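Local coordinates for diffuse adherence adhesin (Escherichia coli, PDB 4MEE), which mediates attachment of the bacterium to human and other mammalian cells, this piece being its outer-membrane beta-barrel transport unit, at residues T312-G317 with Q343-G348; G318-V323 with W337-L342; Q371-I376 with N401-T406. All blocks are in the same frame, centred on the assembly; numbering follows the deposited sequence.

Contact 1: T312-G317 with Q343-G348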
loop_
_atom_site.group_PDB
_atom_site.type_symbol
_atom_site.label_atom_id
_atom_site.label_comp_id
_atom_site.label_asym_id
_atom_site.label_seq_id
_atom_site.Cartn_x
_atom_site.Cartn_y
_atom_site.Cartn_z
ATOM N N THR A 312 4.069 -11.321 -1.037
ATOM C CA THR A 312 3.174 -10.384 -1.597
ATOM C C THR A 312 3.668 -10.215 -3.003
ATOM O O THR A 312 4.859 -10.165 -3.205
ATOM C CB THR A 312 3.306 -9.092 -0.827
ATOM O OG1 THR A 312 2.263 -9.037 0.145
ATOM C CG2 THR A 312 3.163 -7.968 -1.723
ATOM N N ALA A 313 2.772 -10.196 -3.979
ATOM C CA ALA A 313 3.179 -10.059 -5.370
ATOM C C ALA A 313 2.195 -9.225 -6.150
ATOM O O ALA A 313 1.020 -9.287 -5.899
ATOM C CB ALA A 313 3.300 -11.416 -6.004
ATOM N N SER A 314 2.673 -8.463 -7.125
ATOM C CA SER A 314 1.795 -7.557 -7.850
ATOM C C SER A 314 2.059 -7.519 -9.325
ATOM O O SER A 314 3.167 -7.722 -9.757
ATOM C CB SER A 314 1.973 -6.150 -7.337
ATOM O OG SER A 314 1.177 -5.274 -8.099
ATOM N N ALA A 315 1.031 -7.204 -10.090
ATOM C CA ALA A 315 1.217 -7.018 -11.507
ATOM C C ALA A 315 0.248 -6.020 -12.063
ATOM O O ALA A 315 -0.934 -6.110 -11.820
ATOM C CB ALA A 315 1.047 -8.321 -12.222
ATOM N N GLY A 316 0.742 -5.091 -12.864
ATOM C CA GLY A 316 -0.119 -4.030 -13.362
ATOM C C GLY A 316 0.339 -3.348 -14.629
ATOM O O GLY A 316 1.487 -3.467 -15.027
ATOM N N GLY A 317 -0.569 -2.614 -15.260
ATOM C CA GLY A 317 -0.266 -1.946 -16.511
ATOM C C GLY A 317 -1.117 -0.729 -16.799
ATOM O O GLY A 317 -1.911 -0.297 -15.995
ATOM N N GLN A 343 -4.315 -2.589 -11.983
ATOM C CA GLN A 343 -3.321 -3.225 -11.113
ATOM C C GLN A 343 -3.950 -4.325 -10.260
ATOM O O GLN A 343 -5.057 -4.159 -9.746
ATOM C CB GLN A 343 -2.657 -2.175 -10.211
ATOM C CG GLN A 343 -1.517 -2.702 -9.345
ATOM C CD GLN A 343 -1.073 -1.730 -8.262
ATOM O OE1 GLN A 343 -1.741 -0.735 -7.982
ATOM N NE2 GLN A 343 0.072 -2.017 -7.650
ATOM N N ALA A 344 -3.236 -5.442 -10.115
ATOM C CA ALA A 344 -3.670 -6.554 -9.263
ATOM C C ALA A 344 -2.563 -6.974 -8.295
ATOM O O ALA A 344 -1.401 -7.098 -8.688
ATOM C CB ALA A 344 -4.121 -7.736 -10.107
ATOM N N VAL A 345 -2.934 -7.185 -7.032
ATOM C CA VAL A 345 -1.989 -7.583 -5.985
ATOM C C VAL A 345 -2.456 -8.860 -5.275
ATOM O O VAL A 345 -3.618 -8.970 -4.882
ATOM C CB VAL A 345 -1.781 -6.461 -4.932
ATOM C CG1 VAL A 345 -0.726 -6.864 -3.911
ATOM C CG2 VAL A 345 -1.392 -5.146 -5.593
ATOM N N TRP A 346 -1.542 -9.818 -5.123
ATOM C CA TRP A 346 -1.794 -11.025 -4.333
ATOM C C TRP A 346 -1.195 -10.879 -2.936
ATOM O O TRP A 346 0.022 -10.789 -2.774
ATOM C CB TRP A 346 -1.245 -12.275 -5.038
ATOM C CG TRP A 346 -1.092 -13.481 -4.138
ATOM C CD1 TRP A 346 -2.067 -14.080 -3.392
ATOM C CD2 TRP A 346 0.108 -14.234 -3.905
ATOM N NE1 TRP A 346 -1.550 -15.152 -2.703
ATOM C CE2 TRP A 346 -0.219 -15.269 -2.998
ATOM C CE3 TRP A 346 1.427 -14.131 -4.368
ATOM C CZ2 TRP A 346 0.723 -16.199 -2.549
ATOM C CZ3 TRP A 346 2.362 -15.058 -3.925
ATOM C CH2 TRP A 346 2.003 -16.080 -3.024
ATOM N N MET A 347 -2.068 -10.854 -1.935
ATOM C CA MET A 347 -1.659 -10.724 -0.541
ATOM C C MET A 347 -1.592 -12.102 0.115
ATOM O O MET A 347 -2.624 -12.710 0.408
ATOM C CB MET A 347 -2.624 -9.801 0.213
ATOM C CG MET A 347 -2.671 -8.372 -0.317
ATOM S SD MET A 347 -3.887 -7.331 0.516
ATOM C CE MET A 347 -3.690 -5.792 -0.376
ATOM N N GLY A 348 -0.374 -12.594 0.337
ATOM C CA GLY A 348 -0.178 -13.945 0.868
ATOM C C GLY A 348 0.533 -14.029 2.207
ATOM O O GLY A 348 1.178 -15.034 2.506
#

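Contact 2: G318-V323 with W337-L342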
loop_
_atom_site.group_PDB
_atom_site.type_symbol
_atom_site.label_atom_id
_atom_site.label_comp_id
_atom_site.label_asym_id
_atom_site.label_seq_id
_atom_site.Cartn_x
_atom_site.Cartn_y
_atom_site.Cartn_z
ATOM N N GLY A 318 -0.945 -0.148 -17.967
ATOM C CA GLY A 318 -1.735 1.016 -18.284
ATOM C C GLY A 318 -1.409 1.559 -19.647
ATOM O O GLY A 318 -0.780 0.888 -20.452
ATOM N N TYR A 319 -1.858 2.777 -19.920
ATOM C CA TYR A 319 -1.514 3.445 -21.166
ATOM C C TYR A 319 -1.217 4.921 -20.935
ATOM O O TYR A 319 -2.069 5.670 -20.453
ATOM C CB TYR A 319 -2.639 3.275 -22.191
ATOM C CG TYR A 319 -2.364 3.892 -23.546
ATOM C CD1 TYR A 319 -1.582 3.227 -24.491
ATOM C CD2 TYR A 319 -2.898 5.132 -23.890
ATOM C CE1 TYR A 319 -1.336 3.782 -25.736
ATOM C CE2 TYR A 319 -2.658 5.697 -25.133
ATOM C CZ TYR A 319 -1.879 5.016 -26.052
ATOM O OH TYR A 319 -1.637 5.567 -27.289
ATOM N N ASN A 320 -0.001 5.332 -21.283
ATOM C CA ASN A 320 0.386 6.736 -21.218
ATOM C C ASN A 320 -0.001 7.466 -22.500
ATOM O O ASN A 320 0.274 6.991 -23.604
ATOM C CB ASN A 320 1.886 6.876 -20.939
ATOM C CG ASN A 320 2.255 6.511 -19.511
ATOM O OD1 ASN A 320 1.477 6.719 -18.581
ATOM N ND2 ASN A 320 3.454 5.972 -19.332
ATOM N N LEU A 321 -0.650 8.615 -22.340
ATOM C CA LEU A 321 -1.162 9.383 -23.470
ATOM C C LEU A 321 -0.893 10.873 -23.285
ATOM O O LEU A 321 -1.341 11.475 -22.307
ATOM C CB LEU A 321 -2.667 9.130 -23.646
ATOM C CG LEU A 321 -3.427 9.849 -24.768
ATOM C CD1 LEU A 321 -3.148 9.219 -26.125
ATOM C CD2 LEU A 321 -4.922 9.849 -24.483
ATOM N N ASN A 322 -0.151 11.453 -24.227
ATOM C CA ASN A 322 0.082 12.894 -24.261
ATOM C C ASN A 322 -1.076 13.589 -24.971
ATOM O O ASN A 322 -1.211 13.513 -26.195
ATOM C CB ASN A 322 1.420 13.219 -24.941
ATOM C CG ASN A 322 1.728 14.709 -24.966
ATOM O OD1 ASN A 322 1.340 15.458 -24.068
ATOM N ND2 ASN A 322 2.439 15.144 -26.000
ATOM N N VAL A 323 -1.911 14.262 -24.185
ATOM C CA VAL A 323 -3.134 14.878 -24.689
ATOM C C VAL A 323 -2.829 16.187 -25.418
ATOM O O VAL A 323 -3.123 16.323 -26.609
ATOM C CB VAL A 323 -4.161 15.093 -23.550
ATOM C CG1 VAL A 323 -5.362 15.901 -24.022
ATOM C CG2 VAL A 323 -4.616 13.755 -22.988
ATOM N N TRP A 337 -1.191 14.973 -19.582
ATOM C CA TRP A 337 -1.169 13.534 -19.804
ATOM C C TRP A 337 -2.353 12.830 -19.161
ATOM O O TRP A 337 -2.775 13.192 -18.061
ATOM C CB TRP A 337 0.128 12.937 -19.252
ATOM C CG TRP A 337 1.364 13.311 -20.017
ATOM C CD1 TRP A 337 2.013 14.516 -20.002
ATOM C CD2 TRP A 337 2.115 12.463 -20.898
ATOM N NE1 TRP A 337 3.112 14.472 -20.821
ATOM C CE2 TRP A 337 3.200 13.226 -21.384
ATOM C CE3 TRP A 337 1.973 11.136 -21.326
ATOM C CZ2 TRP A 337 4.138 12.706 -22.282
ATOM C CZ3 TRP A 337 2.909 10.618 -22.217
ATOM C CH2 TRP A 337 3.977 11.404 -22.684
ATOM N N LEU A 338 -2.878 11.823 -19.856
ATOM C CA LEU A 338 -3.914 10.944 -19.311
ATOM C C LEU A 338 -3.439 9.497 -19.267
ATOM O O LEU A 338 -2.791 9.015 -20.203
ATOM C CB LEU A 338 -5.215 11.046 -20.112
ATOM C CG LEU A 338 -6.212 12.154 -19.753
ATOM C CD1 LEU A 338 -7.313 12.232 -20.801
ATOM C CD2 LEU A 338 -6.811 11.957 -18.367
ATOM N N GLN A 339 -3.770 8.812 -18.176
ATOM C CA GLN A 339 -3.314 7.446 -17.955
ATOM C C GLN A 339 -4.382 6.545 -17.328
ATOM O O GLN A 339 -4.526 6.514 -16.103
ATOM C CB GLN A 339 -2.048 7.442 -17.093
ATOM C CG GLN A 339 -1.383 6.081 -16.984
ATOM C CD GLN A 339 -0.439 5.981 -15.802
ATOM O OE1 GLN A 339 0.757 5.752 -15.971
ATOM N NE2 GLN A 339 -0.972 6.148 -14.599
ATOM N N PRO A 340 -5.137 5.812 -18.168
ATOM C CA PRO A 340 -5.972 4.733 -17.644
ATOM C C PRO A 340 -5.094 3.531 -17.304
ATOM O O PRO A 340 -4.212 3.176 -18.087
ATOM C CB PRO A 340 -6.908 4.411 -18.812
ATOM C CG PRO A 340 -6.159 4.832 -20.029
ATOM C CD PRO A 340 -5.329 6.013 -19.617
ATOM N N HIS A 341 -5.323 2.922 -16.142
ATOM C CA HIS A 341 -4.473 1.826 -15.667
ATOM C C HIS A 341 -5.217 0.779 -14.836
ATOM O O HIS A 341 -6.288 1.047 -14.290
ATOM C CB HIS A 341 -3.276 2.376 -14.882
ATOM C CG HIS A 341 -3.659 3.208 -13.698
ATOM N ND1 HIS A 341 -3.580 4.584 -13.699
ATOM C CD2 HIS A 341 -4.133 2.860 -12.479
ATOM C CE1 HIS A 341 -3.985 5.047 -12.531
ATOM N NE2 HIS A 341 -4.330 4.022 -11.773
ATOM N N LEU A 342 -4.621 -0.408 -14.743
ATOM C CA LEU A 342 -5.181 -1.533 -13.999
ATOM C C LEU A 342 -4.060 -2.248 -13.245
ATOM O O LEU A 342 -2.987 -2.482 -13.803
ATOM C CB LEU A 342 -5.887 -2.496 -14.963
ATOM C CG LEU A 342 -6.442 -3.838 -14.472
ATOM C CD1 LEU A 342 -7.699 -3.663 -13.631
ATOM C CD2 LEU A 342 -6.721 -4.747 -15.659
#

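Contact 3: Q371-I376 with N401-T406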
loop_
_atom_site.group_PDB
_atom_site.type_symbol
_atom_site.label_atom_id
_atom_site.label_comp_id
_atom_site.label_asym_id
_atom_site.label_seq_id
_atom_site.Cartn_x
_atom_site.Cartn_y
_atom_site.Cartn_z
ATOM N N GLN A 371 -6.299 -7.883 -4.281
ATOM C CA GLN A 371 -6.695 -6.486 -4.416
ATOM C C GLN A 371 -6.527 -6.025 -5.861
ATOM O O GLN A 371 -5.447 -6.144 -6.438
ATOM C CB GLN A 371 -5.889 -5.592 -3.466
ATOM C CG GLN A 371 -6.318 -4.132 -3.481
ATOM C CD GLN A 371 -5.775 -3.341 -2.310
ATOM O OE1 GLN A 371 -4.892 -2.506 -2.475
ATOM N NE2 GLN A 371 -6.310 -3.592 -1.120
ATOM N N THR A 372 -7.605 -5.506 -6.437
ATOM C CA THR A 372 -7.577 -4.997 -7.800
ATOM C C THR A 372 -7.840 -3.494 -7.808
ATOM O O THR A 372 -8.808 -3.012 -7.210
ATOM C CB THR A 372 -8.594 -5.718 -8.711
ATOM O OG1 THR A 372 -8.701 -7.093 -8.323
ATOM C CG2 THR A 372 -8.159 -5.644 -10.172
ATOM N N LYS A 373 -6.953 -2.766 -8.477
ATOM C CA LYS A 373 -7.090 -1.328 -8.644
ATOM C C LYS A 373 -7.286 -0.999 -10.117
ATOM O O LYS A 373 -6.505 -1.425 -10.966
ATOM C CB LYS A 373 -5.862 -0.598 -8.092
ATOM C CG LYS A 373 -5.749 -0.618 -6.576
ATOM C CD LYS A 373 -4.638 0.299 -6.091
ATOM C CE LYS A 373 -4.649 0.425 -4.577
ATOM N NZ LYS A 373 -3.682 1.443 -4.082
ATOM N N ALA A 374 -8.352 -0.262 -10.410
ATOM C CA ALA A 374 -8.627 0.222 -11.758
ATOM C C ALA A 374 -8.863 1.719 -11.685
ATOM O O ALA A 374 -9.646 2.188 -10.861
ATOM C CB ALA A 374 -9.840 -0.482 -12.341
ATOM N N GLY A 375 -8.182 2.478 -12.535
ATOM C CA GLY A 375 -8.303 3.924 -12.468
ATOM C C GLY A 375 -7.655 4.706 -13.584
ATOM O O GLY A 375 -7.155 4.141 -14.555
ATOM N N ILE A 376 -7.686 6.024 -13.435
ATOM C CA ILE A 376 -7.074 6.931 -14.387
ATOM C C ILE A 376 -6.299 8.013 -13.661
ATOM O O ILE A 376 -6.787 8.584 -12.687
ATOM C CB ILE A 376 -8.120 7.612 -15.279
ATOM C CG1 ILE A 376 -7.422 8.524 -16.282
ATOM C CG2 ILE A 376 -9.094 8.424 -14.437
ATOM C CD1 ILE A 376 -8.045 8.493 -17.659
ATOM N N ASN A 401 -9.054 6.011 -8.261
ATOM C CA ASN A 401 -9.046 4.555 -8.404
ATOM C C ASN A 401 -10.236 3.858 -7.751
ATOM O O ASN A 401 -10.825 4.362 -6.792
ATOM C CB ASN A 401 -7.752 3.965 -7.831
ATOM C CG ASN A 401 -6.541 4.234 -8.702
ATOM O OD1 ASN A 401 -6.576 4.049 -9.918
ATOM N ND2 ASN A 401 -5.448 4.649 -8.074
ATOM N N TRP A 402 -10.575 2.690 -8.288
ATOM C CA TRP A 402 -11.552 1.802 -7.676
ATOM C C TRP A 402 -10.842 0.567 -7.126
ATOM O O TRP A 402 -10.192 -0.178 -7.861
ATOM C CB TRP A 402 -12.653 1.430 -8.677
ATOM C CG TRP A 402 -13.539 0.288 -8.248
ATOM C CD1 TRP A 402 -14.124 0.111 -7.024
ATOM C CD2 TRP A 402 -13.957 -0.822 -9.055
ATOM N NE1 TRP A 402 -14.865 -1.045 -7.015
ATOM C CE2 TRP A 402 -14.783 -1.637 -8.248
ATOM C CE3 TRP A 402 -13.708 -1.210 -10.379
ATOM C CZ2 TRP A 402 -15.364 -2.818 -8.722
ATOM C CZ3 TRP A 402 -14.286 -2.386 -10.850
ATOM C CH2 TRP A 402 -15.105 -3.175 -10.022
ATOM N N ILE A 403 -10.958 0.368 -5.820
ATOM C CA ILE A 403 -10.326 -0.764 -5.169
ATOM C C ILE A 403 -11.359 -1.842 -4.919
ATOM O O ILE A 403 -12.416 -1.581 -4.348
ATOM C CB ILE A 403 -9.683 -0.363 -3.834
ATOM C CG1 ILE A 403 -8.574 0.663 -4.067
ATOM C CG2 ILE A 403 -9.137 -1.589 -3.114
ATOM C CD1 ILE A 403 -8.279 1.517 -2.858
ATOM N N HIS A 404 -11.044 -3.051 -5.360
ATOM C CA HIS A 404 -11.884 -4.204 -5.125
ATOM C C HIS A 404 -11.041 -5.228 -4.400
ATOM O O HIS A 404 -9.879 -5.402 -4.731
ATOM C CB HIS A 404 -12.362 -4.774 -6.455
ATOM C CG HIS A 404 -13.172 -6.025 -6.321
ATOM N ND1 HIS A 404 -14.435 -6.035 -5.772
ATOM C CD2 HIS A 404 -12.903 -7.305 -6.670
ATOM C CE1 HIS A 404 -14.911 -7.267 -5.788
ATOM N NE2 HIS A 404 -13.999 -8.058 -6.327
ATOM N N ASN A 405 -11.615 -5.897 -3.408
ATOM C CA ASN A 405 -10.925 -6.993 -2.743
ATOM C C ASN A 405 -11.698 -8.284 -2.866
ATOM O O ASN A 405 -12.914 -8.305 -2.667
ATOM C CB ASN A 405 -10.705 -6.670 -1.274
ATOM C CG ASN A 405 -9.698 -5.569 -1.074
ATOM O OD1 ASN A 405 -8.502 -5.763 -1.273
ATOM N ND2 ASN A 405 -10.176 -4.398 -0.677
ATOM N N THR A 406 -10.985 -9.360 -3.175
ATOM C CA THR A 406 -11.592 -10.679 -3.278
ATOM C C THR A 406 -12.000 -11.249 -1.917
ATOM O O THR A 406 -13.045 -11.890 -1.800
ATOM C CB THR A 406 -10.676 -11.642 -4.052
ATOM O OG1 THR A 406 -10.541 -11.165 -5.393
ATOM C CG2 THR A 406 -11.270 -13.033 -4.096
#

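Contact 1: T312-G317 with Q343-G348
Ala313 and Trp346 face each other as a hydrogen-bonded antiparallel pair, joined by two backbone bonds: Trp346 N to Ala313 O at 2.7 Å, and Ala313 N to Trp346 O at 3.1 Å. Two residues on, Ala315 and Ala344 repeat the pattern, with Ala315 N 2.8 Å from Ala344 O and Ala344 N 2.9 Å from Ala315 O. The two short strand segments run antiparallel, their directions 170° apart.

Side-chain polar contacts lie mainly on the buried face shared by Thr312, Ser314, Gln343, Val345 and Met347. Ser314 OG, anti to its own nitrogen (chi1 177°), swings across to Ala344 O at 3.2 Å and meets it from above the carbonyl plane; the same oxygen also takes the Ala315 N bond. Gln343 reaches along this face with an extended chain, and its NE2 makes a weak bond to Ser314 OG. On the other face Trp346 NE1 is bonded to Asn368 OD1.

Apolar packing is slight. Val345 CG2 lies against Ser314 CB, and on the other face Ala313 CB sits at the edge of the Trp346 ring, 3.7 Å from CE3.

Ala344 O thus accepts two bonds, and Ser314 OG passes on a weak link to the Gln343 amide, which is shared in turn, through another weak bond, with Met166 O of the chain inside the barrel.

Contact 2: G318-V323 with W337-L342
This is the part of the antiparallel beta hairpin of strands 303-327 and 333-355 nearer its turn, in the barrel wall, at and just beyond the end of the probable membrane-spanning part of strand 303-327. Backbone bonds hold the ladder: Leu338 N to Leu321 O at 2.9 Å, a weak return bond from Leu321 N to Leu338 O, and Tyr319 N to Pro340 O at 3.0 Å. Pro340 has no amide hydrogen to give back, and its CD instead lies 3.4 Å from Tyr319 O.

The Trp337 ring carries much of the side-chain contact. Its CG stands anti to the carbonyl carbon (chi1 -70°), which turns the indole back toward the 318-323 strand, against Asn322. Asn322 CB sits over the face of the six-membered ring, 3.8 Å from its centroid in a CH-pi contact, with the amide turned 24° from the ring plane. On the face that carries Leu321 and Leu338, Leu338 CD1 meets Val323 CG2 at 3.8 Å. Gly318 lets the chains close in beside His341, their CA atoms 3.9 Å apart.

Strand 280-298 flanks one side, where Asn320 and Gln339 touch Phe282. Strand 370-383 flanks the other, with Trp337 against Ser379 and Lys381, and Leu338 against Ile376.

Contact 3: Q371-I376 with N401-T406
Gln371 lays its extended side chain alongside Asn405 and across Ile403, its CG 3.8 Å from Ile403 CG2. Its NE2 gives a nearly straight bond (168°) to Asn405 OD1 at 3.1 Å; the donor lies on a lone pair of that oxygen, although the two amide planes are turned 65° apart. Asn369 ND2 also bonds to Asn405 OD1, and Asn405 ND2 reaches Ser423 O, so this amide is held at both ends.

Next along the same face, Lys373 runs side by side with Ile403, whose CG1 lies 4.0 Å from Lys373 CE. The apolar stem leads NZ to salt bridges with Asp167 and Glu428. On the other face, Ala374 CB approaches the Trp402 ring obliquely.

Four backbone bonds pair Thr372 with His404 and Ala374 with Trp402, including Thr372 N to His404 O at 2.8 Å and Trp402 N to Ala374 O at 2.8 Å.

Strands 333-355 and 425-436 flank this pair within the barrel: backbone bonds join Gln371 to Val345 and Lys373 to Gln343 on one side, and Asn401 to Glu428 on the other. Asp167, in a loop following helix 149-162, ties Lys373 to the segment of chain inside the barrel.

Overall arrangement
The three contacts are pieces of one continuous barrel wall. Contacts 1 and 2 share the hairpin of strands 303-327 and 333-355, their centres about 20 Å apart, and Gly317 N meets Leu342 O at 2.8 Å where they adjoin. Contact 3 belongs to the following pair, its centre about 11 Å from that of contact 1 and 16 Å from that of contact 2. Strand 370-383 zips onto 333-355 beside contact 2 as well as contact 1, with His341 N 2.7 Å from Gly375 O. A side-chain link adds to this: His341 NE2 of contact 2 probably bonds to Asn401 OD1 of contact 3, at 2.9 Å.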